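PDB 6SJ9: proteasome accessory factor B/C (PafBC) from Paenarthrobacter aurescens, which probably acts as a transcriptional regulator of the bacterial DNA damage response, pairing winged helix-turn-helix DNA-binding domains with WYL domains. Local coordinates for residues A[14-19]-A[79-84]; A[56-61]-A[461-466]. All coordinates share one frame; numbering follows the deposited sequence.

Contact 1: residues A[14-19]-A[79-84]; sequences ALLNTK and YRIGKD. With K (potassium ion), chain C.
Ile81 N donates a nearly straight backbone hydrogen bond (175° at the hydrogen, 3.1 Å) to Leu15 O, fixing the chain at Ile81 against the last turn of helix 2-17. Leu16 CA follows with a CA-H...O contact to Ile81 O at 3.6 Å. Around this anchor the aliphatic groups interlock. Leu15 sets CB and CD1 against the CG1-CD1 arm of Ile81, the two side chains crossing at a slant with Leu15 CB 3.6 Å from Ile81 CG1, and its other methyl, CD2, reaches the CB of Tyr79. On the other branch of Ile81, CG2 presses on Leu16 CD1 at 3.4 Å, a tight pair. Arg80 starts with CG between its backbone N and carbonyl carbon (chi1 81°) and then runs extended past Thr18 CG2, bringing NH1 to Lys19 O near the guanidinium plane. That bond is bent and its modelled length doubtfully short. Arg80 NH1 also forms a salt bridge with Asp84 OD1 at 3.3 Å, while NE is modelled doubtfully close to Glu61. A methionine in place of this arginine would probably leave the Asp84 carboxylate, and the Glu61 one nearby, without the guanidinium charge. A potassium ion is bound by Leu16 O at 2.6 Å and by the carbonyls of Thr18, Ile81, Lys83 and Ser85. Five main-chain oxygens converging on one cation imply that potassium ties the end of helix 2-17 to the 81-85 turn through backbone alone.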
ATOM      1  N   ALA A  14       8.976  28.106   2.171  1.00 48.69           N
ATOM      2  CA  ALA A  14       9.783  29.320   2.067  1.00 47.99           C
ATOM      3  C   ALA A  14      10.729  29.465   3.249  1.00 49.28           C
ATOM      4  O   ALA A  14      11.881  29.898   3.097  1.00 50.98           O
ATOM      5  CB  ALA A  14       8.858  30.545   1.985  1.00 49.09           C
ATOM      6  N   LEU A  15      10.251  29.136   4.449  1.00 49.25           N
ATOM      7  CA  LEU A  15      11.109  29.269   5.612  1.00 51.67           C
ATOM      8  C   LEU A  15      12.130  28.154   5.692  1.00 50.45           C
ATOM      9  O   LEU A  15      13.250  28.378   6.181  1.00 51.78           O
ATOM     10  CB  LEU A  15      10.242  29.278   6.873  1.00 56.84           C
ATOM     11  CG  LEU A  15       9.191  30.378   6.940  1.00 58.28           C
ATOM     12  CD1 LEU A  15       8.417  30.244   8.226  1.00 62.01           C
ATOM     13  CD2 LEU A  15       9.876  31.733   6.838  1.00 60.92           C
ATOM     14  N   LEU A  16      11.785  26.979   5.159  1.00 47.10           N
ATOM     15  CA  LEU A  16      12.715  25.858   5.127  1.00 48.25           C
ATOM     16  C   LEU A  16      13.839  26.140   4.148  1.00 52.63           C
ATOM     17  O   LEU A  16      15.007  25.816   4.413  1.00 53.44           O
ATOM     18  CB  LEU A  16      11.948  24.585   4.749  1.00 47.08           C
ATOM     19  CG  LEU A  16      12.062  23.300   5.558  1.00 50.18           C
ATOM     20  CD1 LEU A  16      12.162  23.491   7.058  1.00 51.62           C
ATOM     21  CD2 LEU A  16      10.906  22.357   5.237  1.00 46.16           C
ATOM     22  N   ASN A  17      13.506  26.753   3.008  1.00 51.78           N
ATOM     23  CA  ASN A  17      14.507  26.950   1.966  1.00 58.58           C
ATOM     24  C   ASN A  17      15.615  27.884   2.418  1.00 65.19           C
ATOM     25  O   ASN A  17      16.796  27.599   2.200  1.00 74.86           O
ATOM     26  CB  ASN A  17      13.843  27.429   0.687  1.00 62.56           C
ATOM     27  CG  ASN A  17      13.101  26.316   0.025  1.00 63.68           C
ATOM     28  OD1 ASN A  17      13.491  25.156   0.164  1.00 64.36           O
ATOM     29  ND2 ASN A  17      12.007  26.629  -0.651  1.00 65.89           N
ATOM     30  N   THR A  18      15.264  29.013   3.029  1.00 61.50           N
ATOM     31  CA  THR A  18      16.261  30.027   3.335  1.00 61.42           C
ATOM     32  C   THR A  18      17.235  29.532   4.391  1.00 60.57           C
ATOM     33  O   THR A  18      16.833  29.017   5.439  1.00 57.96           O
ATOM     34  CB  THR A  18      15.617  31.318   3.829  1.00 62.02           C
ATOM     35  OG1 THR A  18      16.656  32.237   4.163  1.00 61.38           O
ATOM     36  CG2 THR A  18      14.765  31.081   5.093  1.00 62.75           C
ATOM     37  N   LYS A  19      18.519  29.647   4.093  1.00 61.67           N
ATOM     38  CA  LYS A  19      19.507  29.411   5.127  1.00 71.69           C
ATOM     39  C   LYS A  19      19.783  30.657   5.946  1.00 71.45           C
ATOM     40  O   LYS A  19      20.156  30.546   7.115  1.00 73.49           O
ATOM     41  CB  LYS A  19      20.810  28.905   4.493  1.00 80.91           C
ATOM     42  CG  LYS A  19      20.594  27.744   3.500  1.00 86.04           C
ATOM     43  CD  LYS A  19      21.867  26.908   3.299  1.00 92.62           C
ATOM     44  CE  LYS A  19      21.658  25.823   2.237  1.00 94.63           C
ATOM     45  NZ  LYS A  19      21.706  26.381   0.850  1.00 95.82           N
ATOM     46  N   TYR A  79      13.047  35.362   9.411  1.00 65.62           N
ATOM     47  CA  TYR A  79      12.456  34.117   9.905  1.00 64.90           C
ATOM     48  C   TYR A  79      12.942  32.905   9.121  1.00 62.90           C
ATOM     49  O   TYR A  79      13.193  32.997   7.918  1.00 65.94           O
ATOM     50  CB  TYR A  79      10.932  34.147   9.819  1.00 58.58           C
ATOM     51  CG  TYR A  79      10.274  35.305  10.510  1.00 61.03           C
ATOM     52  CD1 TYR A  79       9.979  35.254  11.870  1.00 61.85           C
ATOM     53  CD2 TYR A  79       9.940  36.459   9.808  1.00 61.43           C
ATOM     54  CE1 TYR A  79       9.354  36.307  12.502  1.00 64.86           C
ATOM     55  CE2 TYR A  79       9.322  37.542  10.455  1.00 66.37           C
ATOM     56  CZ  TYR A  79       9.028  37.451  11.797  1.00 69.97           C
ATOM     57  OH  TYR A  79       8.415  38.516  12.452  1.00 78.44           O
ATOM     58  N   ARG A  80      13.079  31.770   9.807  1.00 60.04           N
ATOM     59  CA  ARG A  80      13.460  30.541   9.115  1.00 60.98           C
ATOM     60  C   ARG A  80      13.060  29.332   9.943  1.00 58.65           C
ATOM     61  O   ARG A  80      12.807  29.422  11.147  1.00 55.97           O
ATOM     62  CB  ARG A  80      14.953  30.478   8.807  1.00 66.66           C
ATOM     63  CG  ARG A  80      15.798  30.048   9.938  1.00 71.34           C
ATOM     64  CD  ARG A  80      17.274  30.063   9.547  1.00 75.00           C
ATOM     65  NE  ARG A  80      18.111  29.799  10.720  1.00 79.37           N
ATOM     66  CZ  ARG A  80      19.438  29.697  10.704  1.00 83.75           C
ATOM     67  NH1 ARG A  80      20.109  29.838   9.561  1.00 83.08           N
ATOM     68  NH2 ARG A  80      20.092  29.461  11.840  1.00 87.84           N
ATOM     69  N   ILE A  81      12.976  28.209   9.262  1.00 52.74           N
ATOM     70  CA  ILE A  81      12.693  26.920   9.860  1.00 57.42           C
ATOM     71  C   ILE A  81      13.807  25.952   9.468  1.00 58.04           C
ATOM     72  O   ILE A  81      14.287  25.975   8.328  1.00 57.33           O
ATOM     73  CB  ILE A  81      11.324  26.369   9.374  1.00 58.97           C
ATOM     74  CG1 ILE A  81      10.159  27.251   9.807  1.00 50.45           C
ATOM     75  CG2 ILE A  81      11.108  24.965   9.912  1.00 60.81           C
ATOM     76  CD1 ILE A  81       8.807  26.766   9.269  1.00 52.74           C
ATOM     77  N   GLY A  82      14.192  25.088  10.403  1.00 59.01           N
ATOM     78  CA  GLY A  82      15.200  24.093  10.140  1.00 60.71           C
ATOM     79  C   GLY A  82      16.616  24.594  10.210  1.00 64.68           C
ATOM     80  O   GLY A  82      17.530  23.854   9.841  1.00 65.18           O
ATOM     81  N   LYS A  83      16.820  25.846  10.609  1.00 69.85           N
ATOM     82  CA  LYS A  83      18.149  26.421  10.798  1.00 76.24           C
ATOM     83  C   LYS A  83      18.888  26.346   9.467  1.00 76.67           C
ATOM     84  O   LYS A  83      18.369  26.893   8.481  1.00 73.37           O
ATOM     85  CB  LYS A  83      18.827  25.760  12.000  1.00 84.14           C
ATOM     86  CG  LYS A  83      18.061  25.980  13.330  1.00 87.23           C
ATOM     87  CD  LYS A  83      18.707  25.270  14.518  1.00 92.05           C
ATOM     88  CE  LYS A  83      19.976  26.021  14.936  1.00101.42           C
ATOM     89  NZ  LYS A  83      20.884  25.226  15.813  1.00105.75           N
ATOM     90  N   ASP A  84      20.035  25.664   9.363  1.00 81.08           N
ATOM     91  CA  ASP A  84      20.777  25.604   8.100  1.00 85.86           C
ATOM     92  C   ASP A  84      20.236  24.599   7.073  1.00 79.92           C
ATOM     93  O   ASP A  84      20.561  24.729   5.889  1.00 80.70           O
ATOM     94  CB  ASP A  84      22.236  25.250   8.391  1.00 98.94           C
ATOM     95  CG  ASP A  84      22.928  26.290   9.243  1.00110.72           C
ATOM     96  OD1 ASP A  84      22.262  27.274   9.632  1.00113.68           O
ATOM     97  OD2 ASP A  84      24.129  26.112   9.558  1.00116.08           O
TER
HETATM   98  K     K C 701      16.266  26.516   6.578  1.00 52.89           K

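Contact 2: residues A[56-61]-A[461-466]; sequences FGFEIE and VTIKLT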
ATOM      1  N   PHE A  56       1.667  22.227  14.259  1.00 61.72           N
ATOM      2  CA  PHE A  56       2.027  21.055  13.482  1.00 54.44           C
ATOM      3  C   PHE A  56       3.442  20.591  13.742  1.00 55.64           C
ATOM      4  O   PHE A  56       3.914  19.706  13.019  1.00 56.27           O
ATOM      5  CB  PHE A  56       1.831  21.297  11.977  1.00 54.01           C
ATOM      6  CG  PHE A  56       0.418  21.547  11.608  1.00 55.19           C
ATOM      7  CD1 PHE A  56      -0.514  20.512  11.694  1.00 55.98           C
ATOM      8  CD2 PHE A  56       0.008  22.789  11.184  1.00 56.22           C
ATOM      9  CE1 PHE A  56      -1.863  20.740  11.368  1.00 58.67           C
ATOM     10  CE2 PHE A  56      -1.314  23.024  10.840  1.00 60.86           C
ATOM     11  CZ  PHE A  56      -2.262  22.002  10.926  1.00 60.33           C
ATOM     12  N   GLY A  57       4.135  21.183  14.733  1.00 58.63           N
ATOM     13  CA  GLY A  57       5.468  20.746  15.127  1.00 58.89           C
ATOM     14  C   GLY A  57       6.641  21.477  14.490  1.00 57.62           C
ATOM     15  O   GLY A  57       7.762  20.948  14.513  1.00 56.12           O
ATOM     16  N   PHE A  58       6.411  22.643  13.879  1.00 55.31           N
ATOM     17  CA  PHE A  58       7.439  23.443  13.218  1.00 54.56           C
ATOM     18  C   PHE A  58       7.680  24.725  14.006  1.00 64.14           C
ATOM     19  O   PHE A  58       6.765  25.535  14.177  1.00 69.14           O
ATOM     20  CB  PHE A  58       7.055  23.782  11.783  1.00 48.30           C
ATOM     21  CG  PHE A  58       6.858  22.575  10.930  1.00 50.69           C
ATOM     22  CD1 PHE A  58       7.944  21.838  10.514  1.00 49.35           C
ATOM     23  CD2 PHE A  58       5.577  22.171  10.547  1.00 47.89           C
ATOM     24  CE1 PHE A  58       7.764  20.676   9.761  1.00 50.45           C
ATOM     25  CE2 PHE A  58       5.395  21.025   9.773  1.00 45.92           C
ATOM     26  CZ  PHE A  58       6.484  20.281   9.388  1.00 46.85           C
ATOM     27  N   GLU A  59       8.888  24.900  14.511  1.00 67.38           N
ATOM     28  CA  GLU A  59       9.217  26.103  15.267  1.00 73.47           C
ATOM     29  C   GLU A  59       9.927  27.101  14.354  1.00 67.94           C
ATOM     30  O   GLU A  59      11.016  26.831  13.828  1.00 64.07           O
ATOM     31  CB  GLU A  59      10.053  25.809  16.513  1.00 86.32           C
ATOM     32  CG  GLU A  59      11.215  24.805  16.376  1.00 95.27           C
ATOM     33  CD  GLU A  59      11.981  24.593  17.717  1.00104.53           C
ATOM     34  OE1 GLU A  59      12.037  25.558  18.528  1.00106.63           O
ATOM     35  OE2 GLU A  59      12.515  23.478  17.961  1.00106.66           O
ATOM     36  N   ILE A  60       9.256  28.220  14.119  1.00 65.59           N
ATOM     37  CA  ILE A  60       9.789  29.313  13.329  1.00 69.60           C
ATOM     38  C   ILE A  60      10.772  30.105  14.182  1.00 75.91           C
ATOM     39  O   ILE A  60      10.391  30.695  15.194  1.00 81.49           O
ATOM     40  CB  ILE A  60       8.654  30.206  12.824  1.00 68.42           C
ATOM     41  CG1 ILE A  60       7.689  29.361  11.986  1.00 67.13           C
ATOM     42  CG2 ILE A  60       9.231  31.443  12.089  1.00 63.32           C
ATOM     43  CD1 ILE A  60       6.488  30.105  11.558  1.00 67.73           C
ATOM     44  N   GLU A  61      12.031  30.133  13.777  1.00 75.58           N
ATOM     45  CA  GLU A  61      13.004  30.935  14.494  1.00 75.17           C
ATOM     46  C   GLU A  61      13.016  32.344  13.919  1.00 75.54           C
ATOM     47  O   GLU A  61      12.886  32.560  12.705  1.00 71.43           O
ATOM     48  CB  GLU A  61      14.405  30.320  14.511  1.00 76.23           C
ATOM     49  CG  GLU A  61      15.214  30.336  13.263  1.00 80.51           C
ATOM     50  CD  GLU A  61      16.692  29.997  13.541  1.00 86.22           C
ATOM     51  OE1 GLU A  61      17.278  30.516  14.520  1.00 89.78           O
ATOM     52  OE2 GLU A  61      17.274  29.208  12.774  1.00 87.21           O
ATOM     53  N   VAL A 461      -0.964  15.347   8.540  1.00 38.11           N
ATOM     54  CA  VAL A 461       0.140  14.490   8.120  1.00 38.32           C
ATOM     55  C   VAL A 461       0.707  14.988   6.782  1.00 38.85           C
ATOM     56  O   VAL A 461       1.918  14.873   6.548  1.00 36.25           O
ATOM     57  CB  VAL A 461      -0.250  13.000   8.088  1.00 38.72           C
ATOM     58  CG1 VAL A 461      -1.103  12.662   6.881  1.00 37.61           C
ATOM     59  CG2 VAL A 461       0.981  12.131   8.097  1.00 39.97           C
ATOM     60  N   THR A 462      -0.117  15.653   5.951  1.00 38.16           N
ATOM     61  CA  THR A 462       0.390  16.246   4.706  1.00 39.53           C
ATOM     62  C   THR A 462       1.390  17.373   4.991  1.00 40.30           C
ATOM     63  O   THR A 462       2.472  17.414   4.401  1.00 42.03           O
ATOM     64  CB  THR A 462      -0.778  16.760   3.870  1.00 38.29           C
ATOM     65  OG1 THR A 462      -1.590  15.632   3.530  1.00 39.86           O
ATOM     66  CG2 THR A 462      -0.294  17.515   2.569  1.00 35.21           C
ATOM     67  N   ILE A 463       1.068  18.246   5.938  1.00 37.92           N
ATOM     68  CA  ILE A 463       1.959  19.333   6.321  1.00 41.74           C
ATOM     69  C   ILE A 463       3.252  18.758   6.909  1.00 44.82           C
ATOM     70  O   ILE A 463       4.354  19.175   6.550  1.00 45.95           O
ATOM     71  CB  ILE A 463       1.226  20.268   7.308  1.00 48.47           C
ATOM     72  CG1 ILE A 463       0.021  20.874   6.596  1.00 52.88           C
ATOM     73  CG2 ILE A 463       2.101  21.417   7.822  1.00 51.40           C
ATOM     74  CD1 ILE A 463      -0.891  21.733   7.494  1.00 55.72           C
ATOM     75  N   LYS A 464       3.139  17.790   7.824  1.00 43.19           N
ATOM     76  CA  LYS A 464       4.340  17.226   8.441  1.00 42.03           C
ATOM     77  C   LYS A 464       5.243  16.546   7.416  1.00 41.07           C
ATOM     78  O   LYS A 464       6.457  16.773   7.397  1.00 38.36           O
ATOM     79  CB  LYS A 464       3.957  16.242   9.536  1.00 42.00           C
ATOM     80  CG  LYS A 464       3.215  16.888  10.675  1.00 44.03           C
ATOM     81  CD  LYS A 464       2.767  15.837  11.697  1.00 46.69           C
ATOM     82  CE  LYS A 464       2.132  16.495  12.943  1.00 48.30           C
ATOM     83  NZ  LYS A 464       1.870  15.407  13.912  1.00 50.50           N
ATOM     84  N   LEU A 465       4.665  15.765   6.503  1.00 39.11           N
ATOM     85  CA  LEU A 465       5.499  15.109   5.500  1.00 37.59           C
ATOM     86  C   LEU A 465       6.070  16.113   4.508  1.00 41.14           C
ATOM     87  O   LEU A 465       7.131  15.856   3.927  1.00 42.55           O
ATOM     88  CB  LEU A 465       4.725  14.033   4.751  1.00 39.24           C
ATOM     89  CG  LEU A 465       4.734  12.623   5.344  1.00 40.50           C
ATOM     90  CD1 LEU A 465       6.054  11.978   5.036  1.00 47.34           C
ATOM     91  CD2 LEU A 465       4.587  12.717   6.835  1.00 39.88           C
ATOM     92  N   THR A 466       5.371  17.241   4.287  1.00 38.57           N
ATOM     93  CA  THR A 466       5.910  18.302   3.442  1.00 42.88           C
ATOM     94  C   THR A 466       7.219  18.839   4.020  1.00 47.67           C
ATOM     95  O   THR A 466       8.176  19.091   3.282  1.00 48.29           O
ATOM     96  CB  THR A 466       4.897  19.444   3.309  1.00 43.51           C
ATOM     97  OG1 THR A 466       3.729  18.994   2.611  1.00 38.26           O
ATOM     98  CG2 THR A 466       5.485  20.658   2.548  1.00 40.39           C
TER
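Phe56 lays one face of its ring over the Ile463 CD1 methyl, a CH-pi contact in which CD1 stands 3.8 Å from the ring centroid and 18° off the normal. Ile463 CD1 is displaced toward the rim, nearest Phe56 CE2 at 3.6 Å. The second branch of Ile463 serves the neighbouring aromatic: with CG2 anti to the backbone N and CG1 anti to the carbonyl carbon (chi1 -62°), the two arms diverge, and Ile463 CG2 meets Phe58 CE2 at 3.8 Å. One isoleucine is thus set against both phenylalanines. Between them the chain turns at Gly57, the C-prime residue of a Schellman motif that ends helix 39-55, which by its order in the winged helix-turn-helix fold would be the recognition helix; here the N-terminal winged-helix unit meets a helix of the PafC helix-turn-helix family region. At positive phi (95°) a CB on Gly57 would jam against the carbonyl oxygen before it. Phe58 turns the edge of its ring to Lys464 CA, with Phe58 CZ 3.9 Å away; Leu12 and Leu88 also touch this side chain. Leu9 of helix 2-17 adds a further apolar surface against Ile463. Lys464 runs extended alongside the end of helix 39-55, passing its CE within 3.7 Å of Phe56 O, and carries its ammonium on to Ser92 O and the carboxylate of Glu97.

Both contacts involve the N-terminal winged helix-turn-helix unit, with centres about 12 Å apart, but they serve different levels of the fold. Contact 1 joins elements within that unit; contact 2 docks it on a helix some 400 residues later. Each is partly buried. The first grades from an apolar interior to an exposed, charged rim with a bound ion, whereas the second is almost wholly apolar across its two segments. They meet through Ile60 and Glu61: Ile60 packs on Leu15, while Glu61 touches the aliphatic part of Lys83. The loop leaving helix 39-55 therefore passes from the aromatic interface directly to the edge of the potassium site.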